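Disulfide isomerase DsbG N-terminal domain-containing protein (Helicobacter pylori, PDB 3TDG) is a dimeric, thioredoxin-fold thiol oxidoreductase of the DsbG family that probably reduces or reshuffles disulfide bonds in other proteins. Local coordinates at residues F93-K97 against S98-Q102; I215-L218 against E219-S223. One frame throughout, in Å; residues are numbered along the deposited sequence.

The two contacts sit at opposite ends of an elongated chain, their centres 61 Å apart and their nearest atoms about 46 Å apart, and contact 1 closes before contact 2 opens. Contact 1 turns strand 93-95 into the long helix 98-129 within the DsbG N-terminal family region, where the second subunit continues the strand pairing. That helix runs from there towards the half of the molecule built on the mixed sheet 137-139, 177-182, 150-155 and 259-262. Contact 2 lies in this thioredoxin-fold half, on helix 211-222. One contact thus belongs to the dimer interface, the other to the probable redox domain.

Contact 1 of 2, residues F93-K97 against S98-Q102; sequences FFSNK and SDDVQ
A chi1 of 179° turns Phe93 CG away from its own backbone N and brings the CE2/CZ edge of the ring against the first turn of the helix, while the first torsion of Asp100 sets its carboxylate beside its own N. Asp100 CB lies just beyond Phe93 CZ, 4.1 Å from it and near the ring plane; ring and carboxylate planes stand 67° apart. Phe93 CE2 meets the backbone, 3.7 Å from Val101 N, which sits at the ring edge. Val101 fills the inside of the turn with one methyl: CG2 is 3.7 Å from Ser95 N and 4.3 Å from Phe93 CE2. The chain reverses here from strand 93-95 into helix 98-129, the two short axes running nearly antiparallel at 162°. Ser95 shapes the reversal as an ST turn, its OG accepting a fairly straight bond from Lys97 N at 3.0 Å. Lys97 is the N-cap residue; its carbonyl O receives two weak bonds, from Asp100 N at 3.2 Å, well bent, and from Val101 N at 3.4 Å, almost straight. The carboxylate of Asp100 is buried and held from the loop before strand 62-67, by Lys56 N on OD1 and more weakly by Ser57 N on OD2, while Ser95 OG also pairs with Ser57 OG. On the strand side, Phe93 and Phe94 pair with a strand of the second subunit, and Ser95 O accepts from Gln42 NE2 of that subunit.

Contact 2 of 2, residues I215-L218 against E219-S223; sequences ISIL and EKIYS
Leu218 and Glu219, neighbours at the middle of this helical stretch, reach in opposite directions along it, Leu218 forward to Tyr222 and Glu219 back to Ile215. Leu218 lies alongside Tyr222, both pointing the same way, with its CD2 branch 4.2 Å from Tyr222 CE2. The backbones are bonded too: Tyr222 N donates to Leu218 O at 2.7 Å, and the same oxygen lies 3.3 Å from Tyr222 CD2, oblique to the ring. Glu219 keeps CG beside its backbone N (chi1 -63°) and extends from there, so that its chain folds back along Ile215. Glu219 CG comes to 3.3 Å from Ile215 O, and Glu219 OE2 rests 3.6 Å from Ile215 CG2. That carboxylate is taken up beyond the segment by a salt bridge from OE2 to Arg170, whose side chain also packs on Ile215. Helix 211-222 covers part of the mixed sheet of the thioredoxin fold: Leu218 and Tyr222 both press on Met180 and Val182 of strand 177-182, Tyr222 OH is hydrogen-bonded to Ser155 OG, and the Tyr222 side chain also touches the CxxC segment (Cys159, Cys162) at a helix start, probably the redox site. Ile217 faces helix 188-206 at Met201 and Glu200, and Lys220 sends NZ to a salt bridge with the same Glu200. Within the segment, Ile217 CG2 runs beside Ile221 CD1 at 4.1 Å, the two side chains pointing the same way. Hydrogen bonds from i+4 N to i O run through the helix, the one from Glu219 N to Ile215 O being nearly straight at 174°.

Contact 1 of 2, residues F93-K97 against S98-Q102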
# COMPACT_ATOMS: atom_id res chain seq x y z
N PHE A 93 9.16 14.23 -14.24
CA PHE A 93 9.13 15.39 -15.11
C PHE A 93 10.50 16.09 -15.07
O PHE A 93 10.96 16.50 -14.00
CB PHE A 93 8.06 16.39 -14.67
CG PHE A 93 8.01 17.60 -15.54
CD1 PHE A 93 7.22 17.61 -16.69
CD2 PHE A 93 8.80 18.71 -15.25
CE1 PHE A 93 7.19 18.71 -17.53
CE2 PHE A 93 8.79 19.83 -16.10
CZ PHE A 93 7.98 19.83 -17.23
N PHE A 94 11.13 16.26 -16.21
CA PHE A 94 12.41 16.96 -16.24
C PHE A 94 12.44 17.90 -17.40
O PHE A 94 11.88 17.62 -18.47
CB PHE A 94 13.60 16.00 -16.29
CG PHE A 94 13.54 14.93 -15.25
CD1 PHE A 94 13.93 15.19 -13.94
CD2 PHE A 94 13.06 13.67 -15.57
CE1 PHE A 94 13.83 14.21 -12.96
CE2 PHE A 94 12.97 12.68 -14.60
CZ PHE A 94 13.36 12.95 -13.29
N SER A 95 13.09 19.04 -17.18
CA SER A 95 13.27 20.02 -18.23
C SER A 95 14.57 20.78 -18.03
O SER A 95 15.02 20.94 -16.88
CB SER A 95 12.10 21.01 -18.24
OG SER A 95 12.26 21.93 -19.29
N ASN A 96 15.20 21.22 -19.13
CA ASN A 96 16.30 22.18 -19.00
C ASN A 96 15.79 23.55 -18.51
O ASN A 96 16.58 24.38 -18.07
CB ASN A 96 17.10 22.33 -20.31
CG ASN A 96 16.37 23.15 -21.37
OD1 ASN A 96 15.16 23.02 -21.56
ND2 ASN A 96 17.12 24.00 -22.08
N LYS A 97 14.47 23.78 -18.59
CA LYS A 97 13.89 25.03 -18.07
C LYS A 97 13.42 24.83 -16.65
O LYS A 97 12.43 24.13 -16.39
CB LYS A 97 12.74 25.54 -18.95
CG LYS A 97 13.00 25.46 -20.45
CD LYS A 97 14.12 26.38 -20.88
CE LYS A 97 13.57 27.66 -21.49
NZ LYS A 97 14.48 28.82 -21.24
N SER A 98 14.13 25.47 -15.72
CA SER A 98 13.82 25.41 -14.30
C SER A 98 12.41 25.93 -13.92
O SER A 98 11.81 25.46 -12.95
CB SER A 98 14.89 26.16 -13.49
OG SER A 98 14.75 25.85 -12.11
N ASP A 99 11.89 26.89 -14.69
CA ASP A 99 10.54 27.41 -14.47
C ASP A 99 9.46 26.33 -14.68
O ASP A 99 8.46 26.30 -13.95
CB ASP A 99 10.26 28.60 -15.38
CG ASP A 99 11.06 29.86 -15.01
OD1 ASP A 99 11.52 30.55 -15.95
OD2 ASP A 99 11.22 30.17 -13.81
N ASP A 100 9.66 25.48 -15.67
CA ASP A 100 8.70 24.40 -15.96
C ASP A 100 8.71 23.34 -14.86
O ASP A 100 7.64 22.91 -14.41
CB ASP A 100 8.97 23.76 -17.32
CG ASP A 100 8.58 24.66 -18.50
OD1 ASP A 100 7.92 25.71 -18.30
OD2 ASP A 100 8.91 24.29 -19.64
N VAL A 101 9.92 22.93 -14.44
CA VAL A 101 10.13 22.01 -13.31
C VAL A 101 9.41 22.53 -12.07
O VAL A 101 8.75 21.77 -11.34
CB VAL A 101 11.66 21.80 -13.00
CG1 VAL A 101 11.86 20.96 -11.73
CG2 VAL A 101 12.37 21.16 -14.18
N GLN A 102 9.53 23.85 -11.87
CA GLN A 102 8.90 24.52 -10.75
C GLN A 102 7.37 24.56 -10.89
O GLN A 102 6.66 24.23 -9.93
CB GLN A 102 9.44 25.95 -10.59
CG GLN A 102 8.45 26.89 -9.93
CD GLN A 102 9.08 28.13 -9.36
OE1 GLN A 102 9.67 28.95 -10.08
NE2 GLN A 102 8.96 28.28 -8.04

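Contact 2 of 2, residues I215-L218 against E219-S223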
# COMPACT_ATOMS: atom_id res chain seq x y z
N ILE A 215 -33.35 16.18 24.02
CA ILE A 215 -32.21 16.87 24.66
C ILE A 215 -32.16 16.59 26.15
O ILE A 215 -31.10 16.28 26.68
CB ILE A 215 -32.21 18.38 24.35
CG1 ILE A 215 -32.11 18.58 22.84
CG2 ILE A 215 -31.04 19.09 25.06
CD1 ILE A 215 -32.26 20.01 22.42
N SER A 216 -33.32 16.63 26.82
CA SER A 216 -33.38 16.30 28.25
C SER A 216 -32.91 14.89 28.54
O SER A 216 -32.24 14.66 29.54
CB SER A 216 -34.78 16.50 28.84
OG SER A 216 -35.12 17.87 28.80
N ILE A 217 -33.27 13.94 27.67
CA ILE A 217 -32.77 12.58 27.81
C ILE A 217 -31.24 12.59 27.76
O ILE A 217 -30.59 11.98 28.59
CB ILE A 217 -33.37 11.63 26.72
CG1 ILE A 217 -34.83 11.31 27.07
CG2 ILE A 217 -32.54 10.36 26.58
CD1 ILE A 217 -35.66 10.86 25.87
N LEU A 218 -30.68 13.31 26.79
CA LEU A 218 -29.22 13.38 26.64
C LEU A 218 -28.54 14.00 27.87
O LEU A 218 -27.60 13.43 28.43
CB LEU A 218 -28.85 14.13 25.35
CG LEU A 218 -29.14 13.41 24.02
CD1 LEU A 218 -29.04 14.36 22.84
CD2 LEU A 218 -28.22 12.19 23.81
N GLU A 219 -29.05 15.15 28.31
CA GLU A 219 -28.54 15.83 29.51
C GLU A 219 -28.67 14.95 30.74
O GLU A 219 -27.71 14.81 31.51
CB GLU A 219 -29.27 17.17 29.70
CG GLU A 219 -29.01 18.12 28.54
CD GLU A 219 -29.78 19.43 28.64
OE1 GLU A 219 -30.81 19.49 29.35
OE2 GLU A 219 -29.35 20.41 27.99
N LYS A 220 -29.82 14.31 30.90
CA LYS A 220 -30.02 13.39 32.02
C LYS A 220 -28.89 12.35 32.05
O LYS A 220 -28.23 12.17 33.08
CB LYS A 220 -31.42 12.73 31.95
CG LYS A 220 -31.71 11.69 33.07
CD LYS A 220 -33.09 11.01 32.92
CE LYS A 220 -33.05 9.85 31.90
NZ LYS A 220 -34.41 9.28 31.62
N ILE A 221 -28.64 11.69 30.91
CA ILE A 221 -27.68 10.56 30.89
C ILE A 221 -26.21 11.00 30.83
O ILE A 221 -25.33 10.33 31.38
CB ILE A 221 -28.04 9.50 29.78
CG1 ILE A 221 -29.39 8.84 30.10
CG2 ILE A 221 -26.95 8.44 29.64
CD1 ILE A 221 -30.04 8.09 28.95
N TYR A 222 -25.95 12.14 30.17
CA TYR A 222 -24.60 12.70 30.10
C TYR A 222 -24.11 13.22 31.47
O TYR A 222 -22.90 13.25 31.73
CB TYR A 222 -24.52 13.81 29.05
CG TYR A 222 -24.10 13.36 27.66
CD1 TYR A 222 -22.93 13.85 27.09
CD2 TYR A 222 -24.86 12.44 26.92
CE1 TYR A 222 -22.52 13.45 25.81
CE2 TYR A 222 -24.45 12.02 25.63
CZ TYR A 222 -23.28 12.55 25.10
OH TYR A 222 -22.84 12.16 23.86
N SER A 223 -25.05 13.61 32.32
CA SER A 223 -24.72 14.11 33.66
C SER A 223 -23.74 13.18 34.35
O SER A 223 -23.94 11.97 34.40
CB SER A 223 -25.99 14.27 34.51
OG SER A 223 -25.64 14.60 35.84